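Local coordinates for U6 snRNA-associated Sm-like protein LSm8 (Schizosaccharomyces pombe, PDB 6PPN) that serves in the nuclear LSM2-LSM8 complex, which binds U6 snRNA ending in a cyclic 2',3' phosphate and helps assemble the spliceosome, at residues Val11-Asn16 with Tyr58-Glu63; Arg19-Ser24 with Ile53-Tyr58; Gly23-Phe28 with Leu34-Ser39. All blocks are in the same frame, centred on the assembly; numbering follows the deposited sequence.

Contact 1. Residues Val11-Asn16 with Tyr58-Glu63; sequences VQVITN and YLLRGE. With nucleotides of chain A.
Leu60 packs on Val13 and Thr15 in a small buried apolar contact across the inside of the Sm fold. Strand 10-15 supplies one wall and strand 58-60 the other, and no hydrogen bond joins them. Leu60 CD2 does the touching, 3.6 Å from Thr15 CG2 and 4.1 Å from Val13 CG1. The Leu60 and Thr15 side chains cross at about a right angle. Thr15 turns its methyl inward, while its hydroxyl is bonded to Asp17. Further along, Asn16 ND2 comes within 3.0 Å of Glu63 O, but at a poor angle for a bond.

Past Leu60 the chain reaches the RNA. Arg61 is extended, with CG anti to the backbone N (chi1 -179°), and lays its guanidinium over uridine U2 of chain A. Base atom N1 lies 3.4 Å from the guanidinium plane. Arg61 NE donates a nearly straight bond (165°) to Glu63 OE1 at 2.8 Å, in the guanidinium plane, which fixes how the flat group is turned. Glu63 N bonds to U2 O2 at 2.8 Å. Glu63 OE2 also pairs with a basic side chain of a neighbouring subunit. A leucine replacing Arg61 would probably leave the uracil without its flat cover and Glu63 OE1 without its mate. Asn33 OD1 accepts a bond from Gly62 N, completing an arrangement typical of the uridine pocket of Sm and Lsm proteins.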
# COMPACT_ATOMS: atom_id res chain seq x y z
N VAL H 11 -9.11 -19.26 -13.10
CA VAL H 11 -8.65 -17.89 -13.06
C VAL H 11 -7.20 -17.93 -12.59
O VAL H 11 -6.79 -18.86 -11.90
CB VAL H 11 -9.59 -17.13 -12.11
CG1 VAL H 11 -8.85 -16.37 -11.07
CG2 VAL H 11 -10.61 -16.31 -12.90
N GLN H 12 -6.42 -16.93 -12.99
CA GLN H 12 -5.00 -16.88 -12.63
C GLN H 12 -4.72 -15.53 -12.00
O GLN H 12 -4.81 -14.51 -12.66
CB GLN H 12 -4.09 -17.10 -13.84
CG GLN H 12 -2.62 -16.74 -13.53
CD GLN H 12 -1.65 -17.10 -14.65
OE1 GLN H 12 -1.38 -18.27 -14.90
NE2 GLN H 12 -1.13 -16.08 -15.34
N VAL H 13 -4.33 -15.54 -10.73
CA VAL H 13 -4.15 -14.32 -9.96
C VAL H 13 -2.67 -14.03 -9.88
O VAL H 13 -1.87 -14.93 -9.55
CB VAL H 13 -4.72 -14.46 -8.54
CG1 VAL H 13 -4.44 -13.17 -7.76
CG2 VAL H 13 -6.24 -14.75 -8.57
N ILE H 14 -2.30 -12.79 -10.16
CA ILE H 14 -0.96 -12.28 -9.91
C ILE H 14 -1.06 -11.36 -8.71
O ILE H 14 -1.83 -10.38 -8.76
CB ILE H 14 -0.39 -11.52 -11.11
CG1 ILE H 14 -0.54 -12.34 -12.37
CG2 ILE H 14 1.07 -11.22 -10.85
CD1 ILE H 14 0.41 -13.38 -12.43
N THR H 15 -0.29 -11.64 -7.67
CA THR H 15 -0.34 -10.88 -6.44
C THR H 15 0.78 -9.85 -6.39
O THR H 15 1.70 -9.85 -7.23
CB THR H 15 -0.25 -11.82 -5.24
OG1 THR H 15 0.95 -12.55 -5.34
CG2 THR H 15 -1.34 -12.81 -5.28
N ASN H 16 0.70 -8.96 -5.40
CA ASN H 16 1.68 -7.87 -5.32
C ASN H 16 3.08 -8.37 -5.02
O ASN H 16 4.04 -7.65 -5.32
CB ASN H 16 1.25 -6.84 -4.28
CG ASN H 16 0.04 -6.02 -4.73
OD1 ASN H 16 -0.53 -6.27 -5.80
ND2 ASN H 16 -0.32 -5.01 -3.94
N TYR H 58 -8.25 -20.84 -0.96
CA TYR H 58 -7.33 -19.71 -0.83
C TYR H 58 -8.16 -18.45 -0.78
O TYR H 58 -8.87 -18.16 -1.74
CB TYR H 58 -6.39 -19.64 -2.02
CG TYR H 58 -4.97 -19.28 -1.69
CD1 TYR H 58 -4.24 -20.05 -0.81
CD2 TYR H 58 -4.34 -18.22 -2.32
CE1 TYR H 58 -2.93 -19.76 -0.53
CE2 TYR H 58 -3.02 -17.92 -2.05
CZ TYR H 58 -2.33 -18.69 -1.15
OH TYR H 58 -1.02 -18.40 -0.87
N LEU H 59 -8.15 -17.75 0.35
CA LEU H 59 -8.77 -16.43 0.43
C LEU H 59 -7.68 -15.37 0.30
O LEU H 59 -6.77 -15.30 1.12
CB LEU H 59 -9.53 -16.29 1.75
CG LEU H 59 -10.70 -15.30 1.80
CD1 LEU H 59 -11.45 -15.56 3.05
CD2 LEU H 59 -10.24 -13.85 1.73
N LEU H 60 -7.76 -14.54 -0.73
CA LEU H 60 -6.72 -13.56 -1.00
C LEU H 60 -7.28 -12.19 -0.63
O LEU H 60 -8.37 -11.83 -1.07
CB LEU H 60 -6.31 -13.53 -2.47
CG LEU H 60 -5.48 -14.71 -2.99
CD1 LEU H 60 -6.36 -15.69 -3.76
CD2 LEU H 60 -4.32 -14.22 -3.84
N ARG H 61 -6.54 -11.44 0.17
CA ARG H 61 -6.98 -10.10 0.54
C ARG H 61 -6.75 -9.18 -0.65
O ARG H 61 -5.66 -9.20 -1.23
CB ARG H 61 -6.24 -9.62 1.77
CG ARG H 61 -6.64 -8.22 2.26
CD ARG H 61 -6.00 -7.92 3.63
NE ARG H 61 -6.14 -6.51 3.97
CZ ARG H 61 -7.19 -5.99 4.61
NH1 ARG H 61 -8.20 -6.77 5.00
NH2 ARG H 61 -7.22 -4.69 4.87
N GLY H 62 -7.75 -8.37 -1.00
CA GLY H 62 -7.72 -7.63 -2.26
C GLY H 62 -6.56 -6.67 -2.40
O GLY H 62 -6.02 -6.46 -3.50
N GLU H 63 -6.16 -6.06 -1.31
CA GLU H 63 -4.98 -5.23 -1.25
C GLU H 63 -3.77 -5.90 -1.88
O GLU H 63 -2.84 -5.22 -2.29
CB GLU H 63 -4.74 -4.97 0.24
CG GLU H 63 -3.54 -4.27 0.66
CD GLU H 63 -3.59 -4.04 2.15
OE1 GLU H 63 -4.27 -4.83 2.84
OE2 GLU H 63 -3.00 -3.04 2.63
P U A 2 -9.04 0.36 4.59
OP1 U A 2 -8.74 1.80 4.35
OP2 U A 2 -10.46 -0.10 4.65
O5' U A 2 -8.40 -0.59 3.50
C5' U A 2 -7.00 -0.69 3.38
C4' U A 2 -6.66 -1.52 2.18
O4' U A 2 -7.07 -2.88 2.43
C3' U A 2 -7.36 -1.10 0.89
O3' U A 2 -6.55 -1.52 -0.19
C2' U A 2 -8.58 -1.98 0.90
O2' U A 2 -9.18 -2.15 -0.36
C1' U A 2 -7.97 -3.28 1.42
N1 U A 2 -8.94 -4.23 1.99
C2 U A 2 -8.95 -5.51 1.48
O2 U A 2 -8.16 -5.91 0.61
N3 U A 2 -9.89 -6.33 2.06
C4 U A 2 -10.80 -6.00 3.05
O4 U A 2 -11.61 -6.84 3.48
C5 U A 2 -10.72 -4.65 3.50
C6 U A 2 -9.82 -3.83 2.96

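Contact 2. Residues Arg19-Ser24 with Ile53-Tyr58; sequences RVVLGS and IPLGVY
The Tyr58 ring carries Leu55 CD1 on one face, 3.5 Å above the plane and offset toward the rim, and Val21 CG2 approaches it obliquely. The Arg19 guanidinium has Tyr58 OH at its edge, near its plane, 4.2 Å from NH1. Val21 and Leu55 pack inside the strongly curved Sm fold, and Tyr58 and Arg19 lie where it meets a neighbouring subunit. Here strand 20-28 faces the corner between strands 51-56 and 58-60. The chain turns at Val57, which brings Leu55 and Tyr58 together on the side of Val21. Just before the corner, Leu55 and Gly56 both face Ser39 in a classic beta bulge. Gly56 has a positive phi there, which favours glycine.

Val21 uses both methyls. CG1 meets Leu55 CD1 at 4.2 Å, and CG2 meets Tyr58 CD2 at 4.4 Å. In Leu55, CD1 is anti to CA (chi2 -178°), which carries this methyl out to both Val21 and the ring. The neighbouring subunit stacks an aromatic ring on Tyr58, and one of its acidic side chains forms a salt bridge with Arg19 NH1. One water joins the two polar ends of the contact. It accepts a hydrogen bond from Arg19 NE at 2.9 Å and lies 2.7 Å from Tyr58 OH, to which it is also hydrogen-bonded.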
# COMPACT_ATOMS: atom_id res chain seq x y z
N ARG H 19 3.52 -13.54 -6.97
CA ARG H 19 3.20 -14.95 -7.04
C ARG H 19 2.07 -15.16 -8.04
O ARG H 19 1.32 -14.25 -8.35
CB ARG H 19 2.79 -15.50 -5.67
CG ARG H 19 3.94 -15.82 -4.76
CD ARG H 19 3.87 -15.16 -3.41
NE ARG H 19 3.12 -15.89 -2.39
CZ ARG H 19 3.56 -16.08 -1.15
NH1 ARG H 19 2.82 -16.73 -0.26
NH2 ARG H 19 4.77 -15.65 -0.79
N VAL H 20 2.00 -16.38 -8.57
CA VAL H 20 1.03 -16.75 -9.59
C VAL H 20 0.20 -17.88 -9.00
O VAL H 20 0.74 -18.94 -8.69
CB VAL H 20 1.73 -17.21 -10.88
CG1 VAL H 20 0.69 -17.66 -11.92
CG2 VAL H 20 2.58 -16.07 -11.45
N VAL H 21 -1.10 -17.66 -8.79
CA VAL H 21 -1.92 -18.76 -8.26
C VAL H 21 -3.17 -18.92 -9.10
O VAL H 21 -3.85 -17.95 -9.42
CB VAL H 21 -2.27 -18.58 -6.76
CG1 VAL H 21 -1.07 -18.07 -5.96
CG2 VAL H 21 -3.44 -17.73 -6.55
N LEU H 22 -3.46 -20.16 -9.46
CA LEU H 22 -4.57 -20.49 -10.33
C LEU H 22 -5.64 -21.18 -9.51
O LEU H 22 -5.33 -21.96 -8.60
CB LEU H 22 -4.14 -21.42 -11.46
CG LEU H 22 -3.31 -20.76 -12.56
CD1 LEU H 22 -1.83 -20.73 -12.16
CD2 LEU H 22 -3.52 -21.51 -13.89
N GLY H 23 -6.90 -20.93 -9.84
CA GLY H 23 -7.96 -21.69 -9.19
C GLY H 23 -9.32 -21.24 -9.68
O GLY H 23 -9.43 -20.36 -10.53
N SER H 24 -10.36 -21.90 -9.16
CA SER H 24 -11.72 -21.55 -9.54
C SER H 24 -12.24 -20.37 -8.72
O SER H 24 -12.16 -20.37 -7.49
CB SER H 24 -12.62 -22.76 -9.36
OG SER H 24 -12.08 -23.82 -10.11
N ILE H 53 2.58 -25.91 -6.55
CA ILE H 53 2.28 -26.20 -5.14
C ILE H 53 0.76 -26.24 -4.96
O ILE H 53 0.08 -25.26 -5.25
CB ILE H 53 2.92 -25.15 -4.21
CG1 ILE H 53 4.45 -25.19 -4.34
CG2 ILE H 53 2.52 -25.42 -2.78
CD1 ILE H 53 5.00 -24.33 -5.43
N PRO H 54 0.20 -27.32 -4.44
CA PRO H 54 -1.25 -27.34 -4.19
C PRO H 54 -1.60 -26.47 -2.99
O PRO H 54 -0.93 -26.55 -1.96
CB PRO H 54 -1.55 -28.80 -3.89
CG PRO H 54 -0.29 -29.55 -4.21
CD PRO H 54 0.84 -28.59 -4.07
N LEU H 55 -2.69 -25.69 -3.11
CA LEU H 55 -3.09 -24.76 -2.07
C LEU H 55 -4.52 -24.95 -1.54
O LEU H 55 -4.84 -24.38 -0.49
CB LEU H 55 -2.94 -23.31 -2.57
CG LEU H 55 -1.53 -22.84 -2.92
CD1 LEU H 55 -1.58 -21.36 -3.36
CD2 LEU H 55 -0.64 -22.98 -1.73
N GLY H 56 -5.38 -25.69 -2.22
CA GLY H 56 -6.71 -25.91 -1.67
C GLY H 56 -7.54 -24.64 -1.80
O GLY H 56 -7.54 -23.98 -2.85
N VAL H 57 -8.27 -24.30 -0.74
CA VAL H 57 -9.08 -23.08 -0.71
C VAL H 57 -8.22 -21.93 -0.22
O VAL H 57 -7.57 -22.03 0.83
CB VAL H 57 -10.32 -23.25 0.18
CG1 VAL H 57 -11.15 -22.01 0.09
CG2 VAL H 57 -11.14 -24.48 -0.22
N TYR H 58 -8.25 -20.84 -0.96
CA TYR H 58 -7.33 -19.71 -0.83
C TYR H 58 -8.16 -18.45 -0.78
O TYR H 58 -8.87 -18.16 -1.74
CB TYR H 58 -6.39 -19.64 -2.02
CG TYR H 58 -4.97 -19.28 -1.69
CD1 TYR H 58 -4.24 -20.05 -0.81
CD2 TYR H 58 -4.34 -18.22 -2.32
CE1 TYR H 58 -2.93 -19.76 -0.53
CE2 TYR H 58 -3.02 -17.92 -2.05
CZ TYR H 58 -2.33 -18.69 -1.15
OH TYR H 58 -1.02 -18.40 -0.87
O HOH W 1 1.22 -18.05 -2.31

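Contact 3. Residues Gly23-Phe28 with Leu34-Ser39; sequences GSLKGF and LILSDS
Ser24 and Ser37 form an antiparallel hydrogen-bonded pair: Ser24 N bonds to Ser37 O and Ser37 N to Ser24 O, each at 3.0 Å. Next along, Lys26 N gives a bond of 2.8 Å to Ile35 O, and Ile35 N gives one to Gly27 O. Two non-hydrogen-bonded pairs, Leu25 with Leu36 and Phe28 with Leu34, place their side chains on the same face. There Leu25 CD1 lies 4.0 Å from Leu36 CD2 and 4.2 Å from Leu34 CD2. Leu25 CG is anti to the backbone N (chi1 -177°), which leads the branch toward the partner strand. Phe28 touches through CB, 3.8 Å from Leu34 CD2, while its ring is directed off the strand.

Over the other face, Lys26 kinks twice along its chain (chi2 -65°, chi3 -67°) and folds its aliphatic part across Ser37. Its CD lies 3.3 Å from Ser37 OG. Gly23 lets the backbones come close: a beta carbon there would run into Ser39 CB. Gly27 is glycine for another reason: its backbone angles would jam a beta carbon against the preceding carbonyl oxygen. Gly27 N is buried here without a partner.

The next shell fixes the ends. Lys26 NZ makes a salt bridge to Glu8, Ser24 OG is bonded to Arg10 NH1, and Arg10 NH2 holds Asp38 O. Val13 packs under Leu34 and Leu36, and Ile35 and Ser37 rest on apolar side chains of a neighbouring subunit. The chain turns a corner at Ser37 and Asp38. This is an antiparallel beta hairpin, strands 20-28 and 34-36, in the curved sheet of the Sm fold.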
# COMPACT_ATOMS: atom_id res chain seq x y z
N GLY H 23 -6.90 -20.93 -9.84
CA GLY H 23 -7.96 -21.69 -9.19
C GLY H 23 -9.32 -21.24 -9.68
O GLY H 23 -9.43 -20.36 -10.53
N SER H 24 -10.36 -21.90 -9.16
CA SER H 24 -11.72 -21.55 -9.54
C SER H 24 -12.24 -20.37 -8.72
O SER H 24 -12.16 -20.37 -7.49
CB SER H 24 -12.62 -22.76 -9.36
OG SER H 24 -12.08 -23.82 -10.11
N LEU H 25 -12.75 -19.35 -9.41
CA LEU H 25 -13.21 -18.17 -8.68
C LEU H 25 -14.55 -18.49 -8.07
O LEU H 25 -15.53 -18.74 -8.78
CB LEU H 25 -13.29 -16.95 -9.60
CG LEU H 25 -13.68 -15.62 -8.94
CD1 LEU H 25 -12.64 -15.24 -7.89
CD2 LEU H 25 -13.79 -14.51 -9.96
N LYS H 26 -14.60 -18.55 -6.74
CA LYS H 26 -15.85 -18.83 -6.05
C LYS H 26 -16.49 -17.57 -5.50
O LYS H 26 -17.67 -17.60 -5.16
CB LYS H 26 -15.62 -19.85 -4.93
CG LYS H 26 -14.85 -21.08 -5.38
CD LYS H 26 -15.60 -21.95 -6.40
CE LYS H 26 -16.82 -22.62 -5.85
NZ LYS H 26 -17.56 -23.40 -6.92
N GLY H 27 -15.77 -16.47 -5.41
CA GLY H 27 -16.46 -15.27 -4.99
C GLY H 27 -15.50 -14.13 -4.82
O GLY H 27 -14.30 -14.37 -4.76
N PHE H 28 -16.01 -12.90 -4.76
CA PHE H 28 -15.18 -11.72 -4.58
C PHE H 28 -16.03 -10.66 -3.90
O PHE H 28 -17.25 -10.78 -3.80
CB PHE H 28 -14.67 -11.22 -5.93
CG PHE H 28 -15.76 -10.78 -6.85
CD1 PHE H 28 -16.43 -11.71 -7.62
CD2 PHE H 28 -16.12 -9.45 -6.93
CE1 PHE H 28 -17.45 -11.32 -8.47
CE2 PHE H 28 -17.13 -9.05 -7.77
CZ PHE H 28 -17.81 -9.99 -8.55
N LEU H 34 -10.75 -12.27 -2.75
CA LEU H 34 -11.14 -13.34 -3.67
C LEU H 34 -11.17 -14.66 -2.91
O LEU H 34 -10.40 -14.85 -1.96
CB LEU H 34 -10.17 -13.50 -4.84
CG LEU H 34 -9.77 -12.26 -5.61
CD1 LEU H 34 -8.67 -12.63 -6.58
CD2 LEU H 34 -10.95 -11.67 -6.36
N ILE H 35 -12.05 -15.57 -3.33
CA ILE H 35 -12.00 -16.98 -2.94
C ILE H 35 -11.62 -17.78 -4.17
O ILE H 35 -12.36 -17.79 -5.16
CB ILE H 35 -13.34 -17.48 -2.40
CG1 ILE H 35 -13.84 -16.66 -1.22
CG2 ILE H 35 -13.22 -18.96 -1.99
CD1 ILE H 35 -15.33 -16.93 -0.90
N LEU H 36 -10.54 -18.55 -4.08
CA LEU H 36 -10.19 -19.54 -5.09
C LEU H 36 -10.28 -20.92 -4.47
O LEU H 36 -9.85 -21.12 -3.33
CB LEU H 36 -8.77 -19.32 -5.60
CG LEU H 36 -8.45 -17.93 -6.09
CD1 LEU H 36 -7.07 -17.93 -6.71
CD2 LEU H 36 -9.47 -17.53 -7.06
N SER H 37 -10.85 -21.88 -5.19
CA SER H 37 -10.84 -23.26 -4.73
C SER H 37 -10.11 -24.13 -5.73
O SER H 37 -9.90 -23.73 -6.88
CB SER H 37 -12.26 -23.78 -4.52
OG SER H 37 -12.95 -23.83 -5.74
N ASP H 38 -9.70 -25.32 -5.29
CA ASP H 38 -8.83 -26.19 -6.07
C ASP H 38 -7.64 -25.41 -6.65
O ASP H 38 -7.24 -25.59 -7.80
CB ASP H 38 -9.61 -26.89 -7.18
CG ASP H 38 -10.50 -27.96 -6.64
OD1 ASP H 38 -9.97 -28.94 -6.07
OD2 ASP H 38 -11.74 -27.79 -6.72
N SER H 39 -7.09 -24.53 -5.84
CA SER H 39 -6.06 -23.64 -6.33
C SER H 39 -4.66 -24.25 -6.17
O SER H 39 -4.43 -25.20 -5.41
CB SER H 39 -6.10 -22.32 -5.59
OG SER H 39 -5.76 -22.58 -4.25

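From the N terminus, strand 10-15 comes first and pairs at once with 20-28; contact 1 then closes the widest loop by packing 58-63 against it. Contact 2 lies within that loop, joining 19-24 to 53-58. Contact 3 starts on the end of the first segment of contact 2 and closes the short hairpin of 23-28 and 34-39; it falls wholly within the loop of contact 1. Contacts 1 and 2 share Tyr58. Backbone pairs bind them together: Val13 with Val21, Val11 with Gly23, and Tyr58 with Leu36. Ser39 also reaches Gly56 O. Thus the two halves of the curled sheet are tied across one interior, with the RNA site at the end of contact 1.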